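Local coordinates for Myo-inositol-1-phosphate synthase-related protein (Thermotoga maritima MSB8, PDB 3CIN) that is of unassigned function but binds nicotinamide-adenine-dinucleotide on a Rossmann-like domain and is related to the myo-inositol-1-phosphate synthase family, at residues Val14-Leu19 and Ser26-Gly31; Ile40-Val45 and Ile53-Ile58; Val340-Ile345 and Ile385-Lys390. All blocks are in the same frame, centred on the assembly; numbering follows the deposited sequence. Where two conformers were deposited one is given.

The three contacts follow one another along the chain. Contact 1 pairs strand 14-19 of the parallel sheet with helix 23-36, which follows it; contact 2 lies in the connection from that helix to strand 58-65, its centre about 12 Å from that of contact 1. Contact 3, about 14 Å from contact 2 and 19 Å from contact 1 between centres, joins helix 328-348 to the end of helix 376-386. Val340 packs on Val14, Val16 and Phe28, while Arg341 NH1 reaches Ile53 O at 3.0 Å. A helix late in the chain thus packs on the amino-terminal beta-alpha-beta unit, whose strand-helix turn lies by the bound nicotinamide-adenine-dinucleotide. Contacts 1 and 2 also touch a second subunit.

Contact 1: Val14-Leu19 and Ser26-Gly31; sequences VKVLIL and STFVAG
Ile18, on strand 14-19, meets both Phe28 and Val29 of helix 23-36 inside the first beta-alpha-beta unit of a Rossmann-like fold. The geometry is that of a strand with the helix that follows it: the two short segments run roughly antiparallel, at 148°, and their axes approach to 11.0 Å. This spacing is bridged by side chains alone, since the nearest CA atoms, those of Ile18 and Val29, are still 9.7 Å apart.

The contact is apolar throughout, and every residue that touches is buried. On the strand, Val16 and Ile18 are two positions apart, so both direct their side chains toward the helix. The helix answers with two consecutive residues: Phe28 points at the strand, its ring touching Val16 and Ile18, while Val29 leaves the helix at an angle and offers only CG2, to Ile18. Phe28 CG lies anti to the backbone N (chi1 172°), which extends the ring across the gap. Its CE2 comes to 4.3 Å from Val16 CG1 at an oblique approach, whereas Ile18 CD1 sits at the ring edge, near its plane, 4.1 Å from CD2.

Polar links belong to the frame around this core. Within the helix, Ala30 N bonds to Ser26 O at 2.9 Å and Gly31 N to Thr27 O at 2.8 Å. Ser26 OG is bonded to Gly22 O and Gln21 NE2, in the turn between strand and helix. That turn carries a probable Rossmann-type glycine-rich pattern; the side chain of Ile18 touches it and lies about 8 Å from the bound nicotinamide-adenine-dinucleotide. On a flank of the helix, Thr27 packs on Phe313 of a second subunit.

The tightest point is a methyl pair: Ile18 CD1 and Val29 CG2 stand 3.4 Å apart, closer than usual van der Waals contact.

Contact 2: Ile40-Val45 and Ile53-Ile58; sequences IEPYGV and IGFEDI
Pro42 and Phe55 meet at about a right angle, the proline ring bearing on the far end of the phenylalanine. Pro42 CB is 3.5 Å from Phe55 CZ, and Pro42 CG is 3.8 Å from Phe55 CE2, so one side of the proline spans two ring atoms in an oblique approach. Val45 adds a looser second touch, its CG1 lying 4.4 Å from Phe55 CE1. With chi1 at -53°, Phe55 CG stands anti to its carbonyl carbon, and the ring extends from the 3-10 segment 55-57 toward residues 40-45.

Both partners reach one ring because a type II beta turn, closed by Val45 N to Pro42 O at 3.1 Å, brings them together; Gly44 supplies the positive phi (78°) at its third position. In the 53-58 segment, Gly54 N bonds to Asp57 OD2 at 2.8 Å on the anti side, 17° out of the carboxylate plane, bracing the 3-10 segment. Val337 and Arg341 of helix 328-348 also pack on Phe55, while Tyr43 meets Tyr242 of a second subunit.

The result is a buried apolar contact between a type II turn and a 3-10 segment, within the long connection from helix to strand of a Rossmann-like beta-alpha-beta unit.

Contact 3: Val340-Ile345 and Ile385-Lys390; sequences VRLGKI and IWAGLK
Trp386, in the last turn of helix 376-386, reaches across to Leu342 and Ile345 of helix 328-348. From CB the side chain runs with CG anti to the backbone N (chi1 -180°), and chi2 of 90° turns the indole plane perpendicular to the plane through CA, CB and CG, carrying the six-membered ring to the other helix.

The two sides of the indole then do different work. On the pyrrole side, NE1 is hydrogen-bonded to Glu351 OE1, a bond that probably helps hold the ring in this rotation. On the benzo side the first atom, CE3, lies 4.3 Å from Leu342 CD2. The next, CZ3, comes closer to the same methyl, at 3.8 Å. At the outer corner CH2 has two neighbours: Leu342 O, near the ring plane at the edge, 3.7 Å away, and Ile345 CG2, 4.0 Å away in an oblique approach. Ile345 and Trp386 run alongside each other in opposite directions, whereas the side chain of Leu342 is set obliquely to that of Trp386, its CD2 meeting the CE3-CZ3 rim. The guanidinium of Arg349 adds a cation-pi contact with the indole, and its NH2 is bonded to Trp386 O. Pro357 and Val358 of helix 356-362 also pack on the ring.

Leu342 CD2 is shared. Besides the indole it touches Ala387 CB at 4.1 Å, so one methyl bridges two consecutive residues at the helix end. The nearest backbones are those of Leu342 and Ala387, whose CA atoms are 7.3 Å apart. Gly388 then leaves the helix with a positive phi of 83°, its N bonded to Ile385 O at 3.1 Å.

Helix 328-348 is thus packed against a helix carboxyl end by an indole placed just before a glycine-closed Schellman motif.

Contact 1: Val14-Leu19 and Ser26-Gly31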
ATOM      1  N   VAL A  14      31.322 -19.444  22.747  1.00 35.16           N
ATOM      2  CA  VAL A  14      31.172 -20.002  21.410  1.00 31.18           C
ATOM      3  C   VAL A  14      32.143 -19.299  20.475  1.00 31.81           C
ATOM      4  O   VAL A  14      32.133 -18.077  20.358  1.00 30.83           O
ATOM      5  CB  VAL A  14      29.723 -19.939  20.882  1.00 31.76           C
ATOM      6  CG1 VAL A  14      29.235 -18.536  20.809  1.00 37.54           C
ATOM      7  CG2 VAL A  14      29.619 -20.627  19.482  1.00 32.80           C
ATOM      8  N   LYS A  15      32.989 -20.074  19.811  1.00 28.17           N
ATOM      9  CA  LYS A  15      33.930 -19.533  18.834  1.00 27.94           C
ATOM     10  C   LYS A  15      33.310 -19.720  17.459  1.00 26.81           C
ATOM     11  O   LYS A  15      32.904 -20.835  17.108  1.00 28.33           O
ATOM     12  CB  LYS A  15      35.291 -20.216  18.887  1.00 27.04           C
ATOM     13  CG  LYS A  15      36.062 -20.017  20.213  1.00 27.29           C
ATOM     14  CD  LYS A  15      37.357 -20.801  20.238  1.00 33.27           C
ATOM     15  CE  LYS A  15      37.138 -22.133  20.935  1.00 42.78           C
ATOM     16  N   VAL A  16      33.323 -18.659  16.665  1.00 27.58           N
ATOM     17  CA  VAL A  16      32.629 -18.594  15.390  1.00 26.20           C
ATOM     18  C   VAL A  16      33.586 -18.247  14.261  1.00 28.75           C
ATOM     19  O   VAL A  16      34.361 -17.282  14.353  1.00 29.29           O
ATOM     20  CB  VAL A  16      31.538 -17.488  15.434  1.00 26.61           C
ATOM     21  CG1 VAL A  16      30.794 -17.405  14.090  1.00 30.10           C
ATOM     22  CG2 VAL A  16      30.568 -17.863  16.601  1.00 27.98           C
ATOM     23  N   LEU A  17      33.443 -19.002  13.159  1.00 28.73           N
ATOM     24  CA  LEU A  17      34.208 -18.739  11.931  1.00 27.75           C
ATOM     25  C   LEU A  17      33.197 -18.313  10.860  1.00 29.57           C
ATOM     26  O   LEU A  17      32.215 -18.996  10.675  1.00 30.76           O
ATOM     27  CB  LEU A  17      34.932 -19.989  11.492  1.00 31.75           C
ATOM     28  CG  LEU A  17      35.882 -19.795  10.307  0.65 30.17           C
ATOM     29  CD1 LEU A  17      37.188 -20.585  10.498  0.65 34.63           C
ATOM     30  CD2 LEU A  17      35.184 -20.138   9.009  0.65 36.82           C
ATOM     31  N   ILE A  18      33.496 -17.260  10.125  1.00 28.20           N
ATOM     32  CA  ILE A  18      32.576 -16.750   9.099  1.00 27.83           C
ATOM     33  C   ILE A  18      33.111 -17.083   7.728  1.00 29.47           C
ATOM     34  O   ILE A  18      34.284 -16.818   7.437  1.00 29.08           O
ATOM     35  CB  ILE A  18      32.442 -15.173   9.201  1.00 31.55           C
ATOM     36  CG1 ILE A  18      31.748 -14.759  10.523  1.00 32.08           C
ATOM     37  CG2 ILE A  18      31.708 -14.612   7.960  1.00 29.93           C
ATOM     38  CD1 ILE A  18      31.910 -13.293  10.920  1.00 30.97           C
ATOM     39  N   LEU A  19      32.242 -17.572   6.858  1.00 27.56           N
ATOM     40  CA  LEU A  19      32.565 -17.776   5.435  1.00 27.76           C
ATOM     41  C   LEU A  19      31.770 -16.737   4.660  1.00 30.75           C
ATOM     42  O   LEU A  19      30.545 -16.787   4.638  1.00 30.90           O
ATOM     43  CB  LEU A  19      32.201 -19.189   4.999  1.00 30.00           C
ATOM     44  CG  LEU A  19      32.779 -20.322   5.843  1.00 33.26           C
ATOM     45  CD1 LEU A  19      32.133 -21.627   5.347  1.00 34.17           C
ATOM     46  CD2 LEU A  19      34.292 -20.333   5.820  1.00 33.18           C
ATOM     47  N   SER A  26      29.185  -8.666   8.028  1.00 26.34           N
ATOM     48  CA  SER A  26      29.702  -7.495   8.623  1.00 26.92           C
ATOM     49  C   SER A  26      28.669  -6.850   9.576  1.00 27.82           C
ATOM     50  O   SER A  26      29.033  -6.270  10.566  1.00 28.80           O
ATOM     51  CB  SER A  26      30.155  -6.534   7.539  1.00 26.90           C
ATOM     52  OG  SER A  26      31.234  -7.074   6.801  1.00 28.80           O
ATOM     53  N   THR A  27      27.383  -6.987   9.282  1.00 27.68           N
ATOM     54  CA  THR A  27      26.353  -6.469  10.179  1.00 29.78           C
ATOM     55  C   THR A  27      26.308  -7.332  11.452  1.00 29.40           C
ATOM     56  O   THR A  27      26.172  -6.786  12.553  1.00 30.44           O
ATOM     57  CB  THR A  27      25.025  -6.487   9.495  1.00 28.28           C
ATOM     58  OG1 THR A  27      25.122  -5.656   8.335  1.00 29.05           O
ATOM     59  CG2 THR A  27      23.927  -5.943  10.411  1.00 29.46           C
ATOM     60  N   PHE A  28      26.432  -8.642  11.298  1.00 30.81           N
ATOM     61  CA  PHE A  28      26.552  -9.589  12.442  1.00 27.38           C
ATOM     62  C   PHE A  28      27.681  -9.177  13.332  1.00 30.72           C
ATOM     63  O   PHE A  28      27.525  -9.057  14.548  1.00 31.55           O
ATOM     64  CB  PHE A  28      26.781 -11.004  11.891  1.00 29.68           C
ATOM     65  CG  PHE A  28      27.096 -12.040  12.919  1.00 30.60           C
ATOM     66  CD1 PHE A  28      26.192 -12.380  13.924  1.00 32.64           C
ATOM     67  CD2 PHE A  28      28.295 -12.735  12.848  1.00 34.68           C
ATOM     68  CE1 PHE A  28      26.466 -13.397  14.822  1.00 33.15           C
ATOM     69  CE2 PHE A  28      28.600 -13.745  13.766  1.00 37.52           C
ATOM     70  CZ  PHE A  28      27.720 -14.043  14.801  1.00 36.63           C
ATOM     71  N   VAL A  29      28.825  -8.888  12.736  1.00 29.37           N
ATOM     72  CA  VAL A  29      30.010  -8.549  13.543  1.00 30.00           C
ATOM     73  C   VAL A  29      29.846  -7.206  14.227  1.00 29.11           C
ATOM     74  O   VAL A  29      30.146  -7.035  15.430  1.00 29.31           O
ATOM     75  CB  VAL A  29      31.335  -8.652  12.726  1.00 30.26           C
ATOM     76  CG1 VAL A  29      32.546  -8.089  13.502  1.00 31.90           C
ATOM     77  CG2 VAL A  29      31.587 -10.143  12.286  1.00 25.76           C
ATOM     78  N   ALA A  30      29.364  -6.241  13.476  1.00 28.57           N
ATOM     79  CA  ALA A  30      29.270  -4.868  14.003  1.00 29.88           C
ATOM     80  C   ALA A  30      28.193  -4.803  15.099  1.00 30.01           C
ATOM     81  O   ALA A  30      28.362  -4.127  16.139  1.00 28.97           O
ATOM     82  CB  ALA A  30      28.943  -3.947  12.881  1.00 33.12           C
ATOM     83  N   GLY A  31      27.078  -5.473  14.843  1.00 28.67           N
ATOM     84  CA  GLY A  31      25.982  -5.540  15.812  1.00 30.72           C
ATOM     85  C   GLY A  31      26.431  -6.223  17.092  1.00 30.89           C
ATOM     86  O   GLY A  31      26.139  -5.757  18.211  1.00 30.17           O
TER

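Contact 2: Ile40-Val45 and Ile53-Ile58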
ATOM      1  N   ILE A  40      23.846  -1.025  22.474  1.00 37.64           N
ATOM      2  CA  ILE A  40      22.492  -1.238  21.991  1.00 36.45           C
ATOM      3  C   ILE A  40      21.824  -2.400  22.694  1.00 35.55           C
ATOM      4  O   ILE A  40      22.502  -3.296  23.180  1.00 31.68           O
ATOM      5  CB  ILE A  40      22.441  -1.566  20.467  1.00 35.82           C
ATOM      6  CG1 ILE A  40      23.113  -2.892  20.143  1.00 37.95           C
ATOM      7  CG2 ILE A  40      23.000  -0.428  19.613  1.00 47.36           C
ATOM      8  CD1 ILE A  40      23.296  -3.164  18.637  1.00 38.39           C
ATOM      9  N   GLU A  41      20.496  -2.431  22.641  1.00 33.68           N
ATOM     10  CA  GLU A  41      19.736  -3.574  23.115  1.00 31.75           C
ATOM     11  C   GLU A  41      19.631  -4.603  22.011  1.00 31.54           C
ATOM     12  O   GLU A  41      19.718  -4.249  20.847  1.00 30.25           O
ATOM     13  CB  GLU A  41      18.312  -3.139  23.492  1.00 34.68           C
ATOM     14  CG  GLU A  41      18.204  -2.376  24.809  1.00 39.97           C
ATOM     15  CD  GLU A  41      18.709  -3.216  25.970  1.00 49.84           C
ATOM     16  OE1 GLU A  41      17.989  -4.144  26.374  1.00 50.74           O
ATOM     17  OE2 GLU A  41      19.836  -2.981  26.446  1.00 56.16           O
ATOM     18  N   PRO A  42      19.436  -5.901  22.361  1.00 30.22           N
ATOM     19  CA  PRO A  42      19.343  -6.941  21.358  1.00 29.77           C
ATOM     20  C   PRO A  42      18.012  -7.055  20.608  1.00 29.86           C
ATOM     21  O   PRO A  42      17.530  -8.176  20.376  1.00 28.09           O
ATOM     22  CB  PRO A  42      19.598  -8.222  22.152  1.00 33.26           C
ATOM     23  CG  PRO A  42      19.230  -7.880  23.548  1.00 33.23           C
ATOM     24  CD  PRO A  42      19.349  -6.425  23.731  1.00 29.87           C
ATOM     25  N   TYR A  43      17.458  -5.923  20.190  1.00 27.12           N
ATOM     26  CA  TYR A  43      16.331  -5.993  19.250  1.00 27.87           C
ATOM     27  C   TYR A  43      16.729  -6.733  18.005  1.00 28.31           C
ATOM     28  O   TYR A  43      17.897  -6.686  17.559  1.00 29.15           O
ATOM     29  CB  TYR A  43      15.798  -4.605  18.925  1.00 25.55           C
ATOM     30  CG  TYR A  43      15.442  -3.835  20.126  1.00 27.80           C
ATOM     31  CD1 TYR A  43      14.568  -4.373  21.097  1.00 29.87           C
ATOM     32  CD2 TYR A  43      15.974  -2.585  20.354  1.00 33.72           C
ATOM     33  CE1 TYR A  43      14.271  -3.674  22.232  1.00 32.43           C
ATOM     34  CE2 TYR A  43      15.670  -1.879  21.495  1.00 38.33           C
ATOM     35  CZ  TYR A  43      14.787  -2.411  22.418  1.00 31.64           C
ATOM     36  OH  TYR A  43      14.489  -1.708  23.555  1.00 39.25           O
ATOM     37  N   GLY A  44      15.799  -7.482  17.443  1.00 27.14           N
ATOM     38  CA  GLY A  44      16.082  -8.356  16.311  1.00 28.95           C
ATOM     39  C   GLY A  44      16.781  -9.681  16.607  1.00 28.29           C
ATOM     40  O   GLY A  44      16.987 -10.526  15.702  1.00 32.41           O
ATOM     41  N   VAL A  45      17.160  -9.883  17.861  1.00 29.74           N
ATOM     42  CA  VAL A  45      17.729 -11.171  18.303  1.00 28.65           C
ATOM     43  C   VAL A  45      16.608 -11.891  19.080  1.00 28.24           C
ATOM     44  O   VAL A  45      16.296 -11.519  20.222  1.00 28.46           O
ATOM     45  CB  VAL A  45      18.914 -10.944  19.238  1.00 27.76           C
ATOM     46  CG1 VAL A  45      19.520 -12.334  19.645  1.00 29.01           C
ATOM     47  CG2 VAL A  45      19.987 -10.068  18.536  1.00 31.72           C
ATOM     48  N   ILE A  53      24.508 -18.482  27.060  1.00 32.80           N
ATOM     49  CA  ILE A  53      25.640 -17.880  26.419  1.00 33.76           C
ATOM     50  C   ILE A  53      25.276 -16.415  26.193  1.00 32.70           C
ATOM     51  O   ILE A  53      24.222 -16.107  25.593  1.00 30.49           O
ATOM     52  CB  ILE A  53      25.976 -18.582  25.042  1.00 33.20           C
ATOM     53  CG1 ILE A  53      26.375 -20.065  25.238  1.00 39.17           C
ATOM     54  CG2 ILE A  53      27.076 -17.816  24.320  1.00 31.49           C
ATOM     55  CD1 ILE A  53      26.391 -20.886  23.954  1.00 40.43           C
ATOM     56  N   GLY A  54      26.075 -15.522  26.761  1.00 33.91           N
ATOM     57  CA  GLY A  54      25.844 -14.096  26.589  1.00 35.99           C
ATOM     58  C   GLY A  54      26.592 -13.538  25.393  1.00 36.97           C
ATOM     59  O   GLY A  54      27.436 -14.218  24.813  1.00 37.89           O
ATOM     60  N   PHE A  55      26.322 -12.286  25.050  1.00 35.04           N
ATOM     61  CA  PHE A  55      26.864 -11.731  23.812  1.00 32.94           C
ATOM     62  C   PHE A  55      28.390 -11.572  23.898  1.00 33.30           C
ATOM     63  O   PHE A  55      29.076 -11.757  22.894  1.00 36.69           O
ATOM     64  CB  PHE A  55      26.179 -10.426  23.430  1.00 36.13           C
ATOM     65  CG  PHE A  55      24.683 -10.522  23.384  1.00 30.47           C
ATOM     66  CD1 PHE A  55      24.032 -11.487  22.631  1.00 30.59           C
ATOM     67  CD2 PHE A  55      23.912  -9.622  24.103  1.00 29.81           C
ATOM     68  CE1 PHE A  55      22.653 -11.531  22.609  1.00 35.81           C
ATOM     69  CE2 PHE A  55      22.535  -9.663  24.092  1.00 31.41           C
ATOM     70  CZ  PHE A  55      21.895 -10.625  23.350  1.00 29.65           C
ATOM     71  N   GLU A  56      28.900 -11.279  25.083  1.00 30.87           N
ATOM     72  CA  GLU A  56      30.332 -11.171  25.341  1.00 34.15           C
ATOM     73  C   GLU A  56      31.084 -12.493  25.164  1.00 34.21           C
ATOM     74  O   GLU A  56      32.307 -12.488  24.994  1.00 36.69           O
ATOM     75  CB  GLU A  56      30.587 -10.650  26.767  1.00 36.39           C
ATOM     76  CG  GLU A  56      30.126 -11.610  27.907  1.00 47.71           C
ATOM     77  CD  GLU A  56      28.633 -11.483  28.366  1.00 59.85           C
ATOM     78  OE1 GLU A  56      27.698 -11.049  27.604  1.00 49.72           O
ATOM     79  OE2 GLU A  56      28.402 -11.868  29.539  1.00 60.14           O
ATOM     80  N   ASP A  57      30.352 -13.599  25.241  1.00 34.78           N
ATOM     81  CA  ASP A  57      30.869 -14.962  25.118  1.00 34.56           C
ATOM     82  C   ASP A  57      30.957 -15.495  23.664  1.00 32.81           C
ATOM     83  O   ASP A  57      31.351 -16.644  23.459  1.00 34.49           O
ATOM     84  CB  ASP A  57      29.939 -15.924  25.898  1.00 38.61           C
ATOM     85  CG  ASP A  57      29.802 -15.589  27.389  1.00 46.76           C
ATOM     86  OD1 ASP A  57      30.841 -15.280  28.011  1.00 43.63           O
ATOM     87  OD2 ASP A  57      28.654 -15.686  27.938  1.00 45.04           O
ATOM     88  N   ILE A  58      30.542 -14.697  22.669  1.00 30.39           N
ATOM     89  CA  ILE A  58      30.639 -15.052  21.258  1.00 28.59           C
ATOM     90  C   ILE A  58      31.934 -14.428  20.721  1.00 30.64           C
ATOM     91  O   ILE A  58      32.103 -13.199  20.777  1.00 31.10           O
ATOM     92  CB  ILE A  58      29.453 -14.531  20.500  1.00 30.24           C
ATOM     93  CG1 ILE A  58      28.185 -15.189  21.022  1.00 31.72           C
ATOM     94  CG2 ILE A  58      29.620 -14.763  19.001  1.00 27.38           C
ATOM     95  CD1 ILE A  58      26.932 -14.517  20.428  1.00 30.60           C
TER

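Contact 3: Val340-Ile345 and Ile385-Lys390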
ATOM      1  N   VAL A 340      24.216 -19.004  16.258  1.00 28.71           N
ATOM      2  CA  VAL A 340      25.499 -19.450  16.751  1.00 28.81           C
ATOM      3  C   VAL A 340      25.436 -20.008  18.175  1.00 31.21           C
ATOM      4  O   VAL A 340      26.143 -20.962  18.506  1.00 29.43           O
ATOM      5  CB  VAL A 340      26.609 -18.356  16.647  1.00 28.14           C
ATOM      6  CG1 VAL A 340      26.831 -17.924  15.181  1.00 30.76           C
ATOM      7  CG2 VAL A 340      26.374 -17.177  17.597  1.00 27.57           C
ATOM      8  N   ARG A 341      24.609 -19.422  19.039  1.00 28.99           N
ATOM      9  CA  ARG A 341      24.482 -19.901  20.436  1.00 28.42           C
ATOM     10  C   ARG A 341      23.687 -21.206  20.459  1.00 29.23           C
ATOM     11  O   ARG A 341      24.013 -22.138  21.171  1.00 27.89           O
ATOM     12  CB  ARG A 341      23.787 -18.849  21.284  1.00 26.97           C
ATOM     13  CG  ARG A 341      24.614 -17.537  21.410  1.00 26.86           C
ATOM     14  CD  ARG A 341      24.013 -16.551  22.294  1.00 28.03           C
ATOM     15  NE  ARG A 341      22.806 -15.945  21.758  1.00 29.38           N
ATOM     16  CZ  ARG A 341      21.980 -15.161  22.476  1.00 32.70           C
ATOM     17  NH1 ARG A 341      22.207 -14.887  23.782  1.00 28.84           N
ATOM     18  NH2 ARG A 341      20.908 -14.667  21.891  1.00 30.90           N
ATOM     19  N   LEU A 342      22.622 -21.277  19.675  1.00 28.76           N
ATOM     20  CA  LEU A 342      21.895 -22.527  19.545  1.00 28.46           C
ATOM     21  C   LEU A 342      22.756 -23.635  18.930  1.00 28.76           C
ATOM     22  O   LEU A 342      22.563 -24.833  19.225  1.00 29.50           O
ATOM     23  CB  LEU A 342      20.654 -22.324  18.685  1.00 28.86           C
ATOM     24  CG  LEU A 342      19.546 -21.425  19.229  1.00 33.83           C
ATOM     25  CD1 LEU A 342      18.499 -21.125  18.126  1.00 31.16           C
ATOM     26  CD2 LEU A 342      18.896 -22.013  20.490  1.00 29.55           C
ATOM     27  N   GLY A 343      23.675 -23.281  18.049  1.00 30.52           N
ATOM     28  CA  GLY A 343      24.578 -24.293  17.475  1.00 31.02           C
ATOM     29  C   GLY A 343      25.471 -24.903  18.540  1.00 29.91           C
ATOM     30  O   GLY A 343      25.716 -26.100  18.537  1.00 31.29           O
ATOM     31  N   LYS A 344      25.986 -24.074  19.434  1.00 29.05           N
ATOM     32  CA  LYS A 344      26.807 -24.584  20.559  1.00 28.50           C
ATOM     33  C   LYS A 344      25.991 -25.484  21.507  1.00 27.36           C
ATOM     34  O   LYS A 344      26.485 -26.495  21.991  1.00 31.66           O
ATOM     35  CB  LYS A 344      27.430 -23.409  21.287  1.00 31.08           C
ATOM     36  CG  LYS A 344      28.375 -23.754  22.403  1.00 31.32           C
ATOM     37  CD  LYS A 344      29.565 -24.544  21.879  1.00 36.75           C
ATOM     38  CE  LYS A 344      30.714 -24.622  22.861  1.00 39.55           C
ATOM     39  NZ  LYS A 344      30.284 -24.939  24.242  1.00 45.74           N
ATOM     40  N   ILE A 345      24.721 -25.139  21.790  1.00 27.38           N
ATOM     41  CA  ILE A 345      23.858 -26.025  22.548  1.00 29.08           C
ATOM     42  C   ILE A 345      23.647 -27.375  21.847  1.00 28.49           C
ATOM     43  O   ILE A 345      23.745 -28.446  22.465  1.00 31.33           O
ATOM     44  CB  ILE A 345      22.466 -25.362  22.853  1.00 31.47           C
ATOM     45  CG1 ILE A 345      22.648 -24.184  23.844  1.00 33.35           C
ATOM     46  CG2 ILE A 345      21.502 -26.364  23.432  1.00 30.83           C
ATOM     47  CD1 ILE A 345      21.449 -23.205  23.891  1.00 31.41           C
ATOM     48  N   ILE A 385      10.993 -24.538  23.354  1.00 30.40           N
ATOM     49  CA  ILE A 385      11.005 -25.759  24.140  1.00 30.47           C
ATOM     50  C   ILE A 385      12.302 -26.518  23.889  1.00 31.61           C
ATOM     51  O   ILE A 385      12.886 -27.014  24.816  1.00 31.76           O
ATOM     52  CB  ILE A 385       9.798 -26.651  23.831  1.00 30.98           C
ATOM     53  CG1 ILE A 385       8.521 -25.992  24.356  1.00 31.28           C
ATOM     54  CG2 ILE A 385       9.952 -28.047  24.512  1.00 30.78           C
ATOM     55  CD1 ILE A 385       7.215 -26.482  23.657  1.00 32.95           C
ATOM     56  N   TRP A 386      12.734 -26.606  22.637  1.00 31.07           N
ATOM     57  CA  TRP A 386      14.011 -27.280  22.290  1.00 30.76           C
ATOM     58  C   TRP A 386      15.187 -26.642  23.033  1.00 30.55           C
ATOM     59  O   TRP A 386      16.113 -27.345  23.501  1.00 30.77           O
ATOM     60  CB  TRP A 386      14.257 -27.205  20.776  1.00 33.59           C
ATOM     61  CG  TRP A 386      15.546 -27.889  20.349  1.00 32.27           C
ATOM     62  CD1 TRP A 386      15.714 -29.204  19.984  1.00 31.30           C
ATOM     63  CD2 TRP A 386      16.844 -27.288  20.292  1.00 30.60           C
ATOM     64  NE1 TRP A 386      17.025 -29.443  19.693  1.00 30.95           N
ATOM     65  CE2 TRP A 386      17.733 -28.269  19.843  1.00 27.21           C
ATOM     66  CE3 TRP A 386      17.327 -25.997  20.542  1.00 32.62           C
ATOM     67  CZ2 TRP A 386      19.113 -28.021  19.697  1.00 36.08           C
ATOM     68  CZ3 TRP A 386      18.672 -25.758  20.394  1.00 32.58           C
ATOM     69  CH2 TRP A 386      19.547 -26.758  19.988  1.00 33.28           C
ATOM     70  N   ALA A 387      15.151 -25.320  23.157  1.00 32.26           N
ATOM     71  CA  ALA A 387      16.245 -24.539  23.744  1.00 32.69           C
ATOM     72  C   ALA A 387      16.251 -24.600  25.238  1.00 34.48           C
ATOM     73  O   ALA A 387      17.124 -24.006  25.849  1.00 37.25           O
ATOM     74  CB  ALA A 387      16.162 -23.065  23.306  1.00 31.18           C
ATOM     75  N   GLY A 388      15.263 -25.250  25.843  1.00 35.41           N
ATOM     76  CA  GLY A 388      15.133 -25.303  27.314  1.00 35.95           C
ATOM     77  C   GLY A 388      14.464 -24.098  27.954  1.00 34.73           C
ATOM     78  O   GLY A 388      14.654 -23.827  29.132  1.00 37.52           O
ATOM     79  N   LEU A 389      13.655 -23.377  27.204  1.00 28.38           N
ATOM     80  CA  LEU A 389      12.948 -22.225  27.724  1.00 29.57           C
ATOM     81  C   LEU A 389      11.490 -22.535  27.889  1.00 34.64           C
ATOM     82  O   LEU A 389      11.013 -23.524  27.342  1.00 42.51           O
ATOM     83  CB  LEU A 389      13.120 -21.037  26.784  1.00 30.81           C
ATOM     84  CG  LEU A 389      14.563 -20.665  26.446  1.00 32.77           C
ATOM     85  CD1 LEU A 389      14.589 -19.637  25.322  1.00 34.94           C
ATOM     86  CD2 LEU A 389      15.326 -20.138  27.666  1.00 30.22           C
ATOM     87  N   LYS A 390      10.795 -21.699  28.662  1.00 36.14           N
ATOM     88  CA  LYS A 390       9.332 -21.766  28.795  1.00 39.02           C
ATOM     89  C   LYS A 390       8.729 -21.076  27.574  1.00 41.68           C
ATOM     90  O   LYS A 390       9.346 -20.151  27.048  1.00 40.54           O
ATOM     91  CB  LYS A 390       8.869 -21.070  30.083  1.00 39.46           C
TER